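Local coordinates for probable LRR receptor-like serine/threonine-protein kinase At4g26540 (Arabidopsis thaliana, PDB 5HZ0), which acts as a cell-surface receptor kinase for RGF peptide hormones that maintain the root stem cell niche, forming heterodimers with SERK co-receptors once peptide is bound, at residues S109-L114 and K133-L138; C157-M162 and L181-T186. The protein carries 5 engineered substitutions. All coordinates share one frame; numbering follows the deposited sequence.

In the fold
Both contacts join successive turns of the leucine-rich repeat solenoid that makes up the extracellular part of this receptor, and they follow one another along the arc, their centres about 11 Å apart. Segments 133-138 and 157-162 also touch each other, with probable hydrogen bonds from Val161 N to Gln136 O and from Leu138 N to Met162 O, so the four segments lie as neighbouring rungs. Each contact is partly buried: leucines fill the interior, while polar and long side chains occupy the surface. Contact 1 has a two-residue parallel pairing and leucine packing in the core; contact 2 has one bridging pair, a weak arginine-asparagine bond on its outer side, and Met162, which packs on the bound peptide.

Contact 1. Residues S109-L114 and K133-L138; sequences SGLVEL and KNLQVL
Val112 and Gln136 lie side by side and point the same way, the CG1 methyl of Val112 resting against Gln136 CD at 3.5 Å. Gln136 is extended beyond CG (chi2 177°), which carries its amide up alongside that methyl. A glutamine suits this partly exposed place because its aliphatic stem packs while its end stays polar. Next along the strands, the side chains of Glu113 and Val137 cross obliquely on one face. Glu113 bends at chi2 (-71°), bringing one carboxylate oxygen, OE1, against the valine, 3.3 Å from Val137 CB.

On the opposite face the side chains are leucines. Leu114 and Leu138 run next to one another, and Leu114 CD2 meets Leu138 CD1 at 3.8 Å. Leu135 feeds CD1 into the same layer, 4.2 Å from Leu114 CB and 4.3 Å from Leu111 CG; this methyl also lies against the Val112 carbonyl. Branched, flexible leucines fill such an interior well, since their methyls can interlock between one turn and the next.

The backbone fixes this register. Val112 O accepts from both Gln136 N (2.9 Å) and Val137 N (3.2 Å), so one oxygen takes two successive N-H groups just where the strand pairing begins. Leu114 N then donates to Val137 O at 2.9 Å. Leu90 of the preceding strand and Leu163 of the following one continue the apolar layer. Parallel bridges Glu113-Val137 and Leu114-Leu138, with leucines inward and variable residues on the other face, are the signature of the leucine-rich repeat solenoid.

Contact 2. Residues C157-M162 and L181-T186; sequences CENLVM and LKRVQT
Arg183 reaches across to the type I beta turn from Cys157 to Leu160, and its stem and one terminal nitrogen meet atoms there. CB starts 3.7 Å from Leu160 O. CG comes next, with Glu158 O at 4.0 Å, and CD lies 3.8 Å from that same oxygen, so the aliphatic stem passes along the backbone of the turn. The chain then bends at chi3 (123°), swinging the guanidinium towards Asn159, a short amide whose oxygen can accept from it. There NH1 makes a weak hydrogen bond to Asn159 OD1, 3.2 Å long and poorly aligned (135° at the hydrogen). The oxygen approaches the edge of the guanidinium near its plane, while the amide and guanidinium planes are turned 54° apart. A long, charged chain suits this exposed outer surface, where it can span neighbouring turns and still keep its end in a polar setting. The carboxylate of Glu158 is not in contact with the guanidinium, though its opposite charge may attract it at longer range.

This is the step between adjacent coils of a leucine-rich repeat solenoid, just where the chain enters the short parallel strands. Val161 O accepts from Thr186 N at 3.0 Å; Gln185 N also points at this oxygen, but is modelled implausibly close, so the length of that bond is doubtful. Inside the coil, Leu160 CD1 packs on Leu181 CD1 at 3.9 Å, both apolar chains suiting the buried interior, and Val184 turns its CG2 methyl to the Val161 backbone.

On the strand face, Met162 and Thr186 point the same way, with SD 3.7 Å from Thr186 CB. Thr186 directs OG1 to the side-chain amide of Asn210, whereas Met162, part of an experimentally defined peptide-recognition motif, packs on a modified side chain of the bound peptide, a place suited to its flexible thioether.

Contact 1. Residues S109-L114 and K133-L138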
# COMPACT_ATOMS: atom_id res chain seq x y z
N SER A 109 -15.12 -43.06 2.61
CA SER A 109 -15.86 -43.08 1.36
C SER A 109 -17.06 -42.16 1.45
O SER A 109 -17.68 -41.83 0.44
CB SER A 109 -16.29 -44.51 1.02
OG SER A 109 -16.63 -44.63 -0.35
N GLY A 110 -17.41 -41.75 2.66
CA GLY A 110 -18.54 -40.88 2.85
C GLY A 110 -18.20 -39.47 3.28
O GLY A 110 -19.09 -38.68 3.58
N LEU A 111 -16.91 -39.16 3.30
CA LEU A 111 -16.44 -37.85 3.73
C LEU A 111 -17.02 -36.74 2.85
O LEU A 111 -17.00 -36.83 1.63
CB LEU A 111 -14.91 -37.79 3.70
CG LEU A 111 -14.25 -36.60 4.41
CD1 LEU A 111 -14.69 -36.56 5.87
CD2 LEU A 111 -12.70 -36.65 4.28
N VAL A 112 -17.54 -35.70 3.50
CA VAL A 112 -18.16 -34.56 2.84
C VAL A 112 -17.34 -33.30 3.08
O VAL A 112 -16.98 -32.57 2.15
CB VAL A 112 -19.64 -34.36 3.27
CG1 VAL A 112 -20.22 -33.11 2.62
CG2 VAL A 112 -20.47 -35.57 2.89
N GLU A 113 -17.15 -32.98 4.36
CA GLU A 113 -16.34 -31.85 4.77
C GLU A 113 -14.95 -32.33 5.22
O GLU A 113 -14.84 -33.27 6.02
CB GLU A 113 -17.03 -31.13 5.93
CG GLU A 113 -18.54 -31.00 5.75
CD GLU A 113 -18.91 -29.99 4.68
OE1 GLU A 113 -18.10 -29.08 4.41
OE2 GLU A 113 -20.01 -30.11 4.08
N LEU A 114 -13.90 -31.71 4.70
CA LEU A 114 -12.54 -31.97 5.20
C LEU A 114 -11.81 -30.65 5.44
O LEU A 114 -11.48 -29.94 4.48
CB LEU A 114 -11.75 -32.82 4.19
CG LEU A 114 -10.25 -32.97 4.45
CD1 LEU A 114 -10.02 -33.76 5.72
CD2 LEU A 114 -9.53 -33.61 3.26
N LYS A 133 -15.99 -39.42 -3.37
CA LYS A 133 -17.00 -39.04 -4.36
C LYS A 133 -18.03 -38.07 -3.80
O LYS A 133 -18.72 -37.37 -4.55
CB LYS A 133 -17.66 -40.29 -4.95
CG LYS A 133 -16.71 -41.11 -5.83
CD LYS A 133 -16.81 -40.69 -7.29
CE LYS A 133 -15.45 -40.64 -7.97
NZ LYS A 133 -14.50 -41.69 -7.49
N ASN A 134 -18.15 -38.04 -2.48
CA ASN A 134 -19.08 -37.17 -1.79
C ASN A 134 -18.44 -35.91 -1.26
O ASN A 134 -19.11 -35.08 -0.65
CB ASN A 134 -19.72 -37.92 -0.62
CG ASN A 134 -20.37 -39.19 -1.06
OD1 ASN A 134 -20.02 -40.27 -0.61
ND2 ASN A 134 -21.34 -39.07 -1.96
N LEU A 135 -17.13 -35.78 -1.46
CA LEU A 135 -16.41 -34.62 -0.95
C LEU A 135 -16.97 -33.34 -1.55
O LEU A 135 -17.17 -33.24 -2.76
CB LEU A 135 -14.91 -34.73 -1.21
CG LEU A 135 -14.06 -33.72 -0.45
CD1 LEU A 135 -14.30 -33.91 1.06
CD2 LEU A 135 -12.58 -33.89 -0.80
N GLN A 136 -17.23 -32.38 -0.69
CA GLN A 136 -17.85 -31.11 -1.07
C GLN A 136 -16.89 -29.95 -0.81
O GLN A 136 -16.65 -29.13 -1.67
CB GLN A 136 -19.20 -30.93 -0.38
CG GLN A 136 -20.31 -31.79 -0.97
CD GLN A 136 -21.65 -31.66 -0.22
OE1 GLN A 136 -22.01 -30.59 0.25
NE2 GLN A 136 -22.39 -32.76 -0.11
N VAL A 137 -16.43 -29.87 0.44
CA VAL A 137 -15.47 -28.87 0.85
C VAL A 137 -14.14 -29.51 1.25
O VAL A 137 -14.08 -30.35 2.15
CB VAL A 137 -16.01 -28.06 2.06
CG1 VAL A 137 -14.94 -27.15 2.61
CG2 VAL A 137 -17.26 -27.26 1.68
N LEU A 138 -13.07 -29.12 0.56
CA LEU A 138 -11.72 -29.44 0.99
C LEU A 138 -11.00 -28.12 1.13
O LEU A 138 -10.83 -27.40 0.15
CB LEU A 138 -11.01 -30.36 -0.01
CG LEU A 138 -9.47 -30.30 -0.18
CD1 LEU A 138 -8.69 -30.56 1.10
CD2 LEU A 138 -9.04 -31.25 -1.25

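Contact 2. Residues C157-M162 and L181-T186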
# COMPACT_ATOMS: atom_id res chain seq x y z
N CYS A 157 -13.57 -35.75 -7.85
CA CYS A 157 -14.45 -35.44 -6.75
C CYS A 157 -15.60 -34.66 -7.37
O CYS A 157 -15.59 -33.43 -7.39
CB CYS A 157 -13.70 -34.57 -5.74
SG CYS A 157 -12.26 -35.39 -5.05
N GLU A 158 -16.66 -35.37 -7.69
CA GLU A 158 -17.70 -34.80 -8.54
C GLU A 158 -18.55 -33.76 -7.79
O GLU A 158 -19.14 -32.87 -8.41
CB GLU A 158 -18.59 -35.91 -9.10
CG GLU A 158 -19.07 -36.91 -8.05
CD GLU A 158 -20.15 -37.83 -8.58
OE1 GLU A 158 -20.52 -37.68 -9.77
OE2 GLU A 158 -20.64 -38.70 -7.82
N ASN A 159 -18.60 -33.87 -6.47
CA ASN A 159 -19.43 -33.00 -5.66
C ASN A 159 -18.78 -31.75 -5.07
O ASN A 159 -19.42 -31.04 -4.31
CB ASN A 159 -20.07 -33.81 -4.53
CG ASN A 159 -21.07 -34.81 -5.04
OD1 ASN A 159 -21.44 -34.80 -6.21
ND2 ASN A 159 -21.54 -35.67 -4.16
N LEU A 160 -17.52 -31.50 -5.37
CA LEU A 160 -16.82 -30.36 -4.78
C LEU A 160 -17.52 -29.06 -5.13
O LEU A 160 -17.88 -28.82 -6.27
CB LEU A 160 -15.38 -30.27 -5.27
CG LEU A 160 -14.25 -30.92 -4.49
CD1 LEU A 160 -13.01 -30.81 -5.35
CD2 LEU A 160 -14.03 -30.23 -3.16
N VAL A 161 -17.67 -28.22 -4.11
CA VAL A 161 -18.20 -26.87 -4.23
C VAL A 161 -17.08 -25.89 -3.90
O VAL A 161 -16.97 -24.83 -4.52
CB VAL A 161 -19.53 -26.62 -3.42
CG1 VAL A 161 -20.52 -27.73 -3.74
CG2 VAL A 161 -19.29 -26.51 -1.92
N MET A 162 -16.37 -26.19 -2.81
CA MET A 162 -15.35 -25.32 -2.25
C MET A 162 -13.98 -26.03 -2.22
O MET A 162 -13.84 -27.12 -1.67
CB MET A 162 -15.80 -24.90 -0.84
CG MET A 162 -14.79 -24.11 -0.03
SD MET A 162 -14.02 -22.77 -0.95
CE MET A 162 -12.46 -22.66 -0.09
N LEU A 181 -15.07 -30.54 -12.63
CA LEU A 181 -15.75 -30.22 -11.40
C LEU A 181 -16.89 -29.32 -11.80
O LEU A 181 -16.73 -28.11 -11.93
CB LEU A 181 -14.80 -29.49 -10.46
CG LEU A 181 -13.64 -30.35 -9.99
CD1 LEU A 181 -12.75 -29.60 -9.01
CD2 LEU A 181 -14.18 -31.62 -9.37
N LYS A 182 -18.07 -29.91 -11.90
CA LYS A 182 -19.18 -29.23 -12.54
C LYS A 182 -19.99 -28.50 -11.50
O LYS A 182 -20.86 -27.70 -11.82
CB LYS A 182 -20.04 -30.24 -13.30
CG LYS A 182 -20.03 -30.04 -14.81
CD LYS A 182 -18.82 -30.67 -15.46
CE LYS A 182 -18.75 -30.33 -16.94
NZ LYS A 182 -17.52 -30.90 -17.60
N ARG A 183 -19.75 -28.83 -10.24
CA ARG A 183 -20.37 -28.12 -9.13
C ARG A 183 -19.49 -27.18 -8.35
O ARG A 183 -19.99 -26.57 -7.41
CB ARG A 183 -21.06 -29.12 -8.19
CG ARG A 183 -21.95 -30.10 -8.95
CD ARG A 183 -22.48 -31.16 -8.05
NE ARG A 183 -23.93 -31.19 -8.07
CZ ARG A 183 -24.67 -32.08 -7.42
NH1 ARG A 183 -24.08 -33.02 -6.70
NH2 ARG A 183 -25.99 -32.03 -7.51
N VAL A 184 -18.19 -27.08 -8.66
CA VAL A 184 -17.33 -26.22 -7.85
C VAL A 184 -17.69 -24.73 -7.97
O VAL A 184 -17.92 -24.21 -9.06
CB VAL A 184 -15.79 -26.47 -8.06
CG1 VAL A 184 -15.22 -25.63 -9.21
CG2 VAL A 184 -15.03 -26.18 -6.78
N GLN A 185 -17.76 -24.07 -6.83
CA GLN A 185 -18.19 -22.68 -6.74
C GLN A 185 -17.01 -21.74 -6.51
O GLN A 185 -16.89 -20.70 -7.15
CB GLN A 185 -19.31 -22.49 -5.71
CG GLN A 185 -20.66 -23.01 -6.19
CD GLN A 185 -21.78 -22.81 -5.18
OE1 GLN A 185 -21.74 -21.88 -4.36
NE2 GLN A 185 -22.78 -23.68 -5.21
N THR A 186 -16.23 -22.05 -5.48
CA THR A 186 -15.04 -21.30 -5.17
C THR A 186 -13.76 -22.13 -5.29
O THR A 186 -13.61 -23.17 -4.63
CB THR A 186 -15.13 -20.69 -3.76
OG1 THR A 186 -16.24 -19.78 -3.72
CG2 THR A 186 -13.85 -19.95 -3.41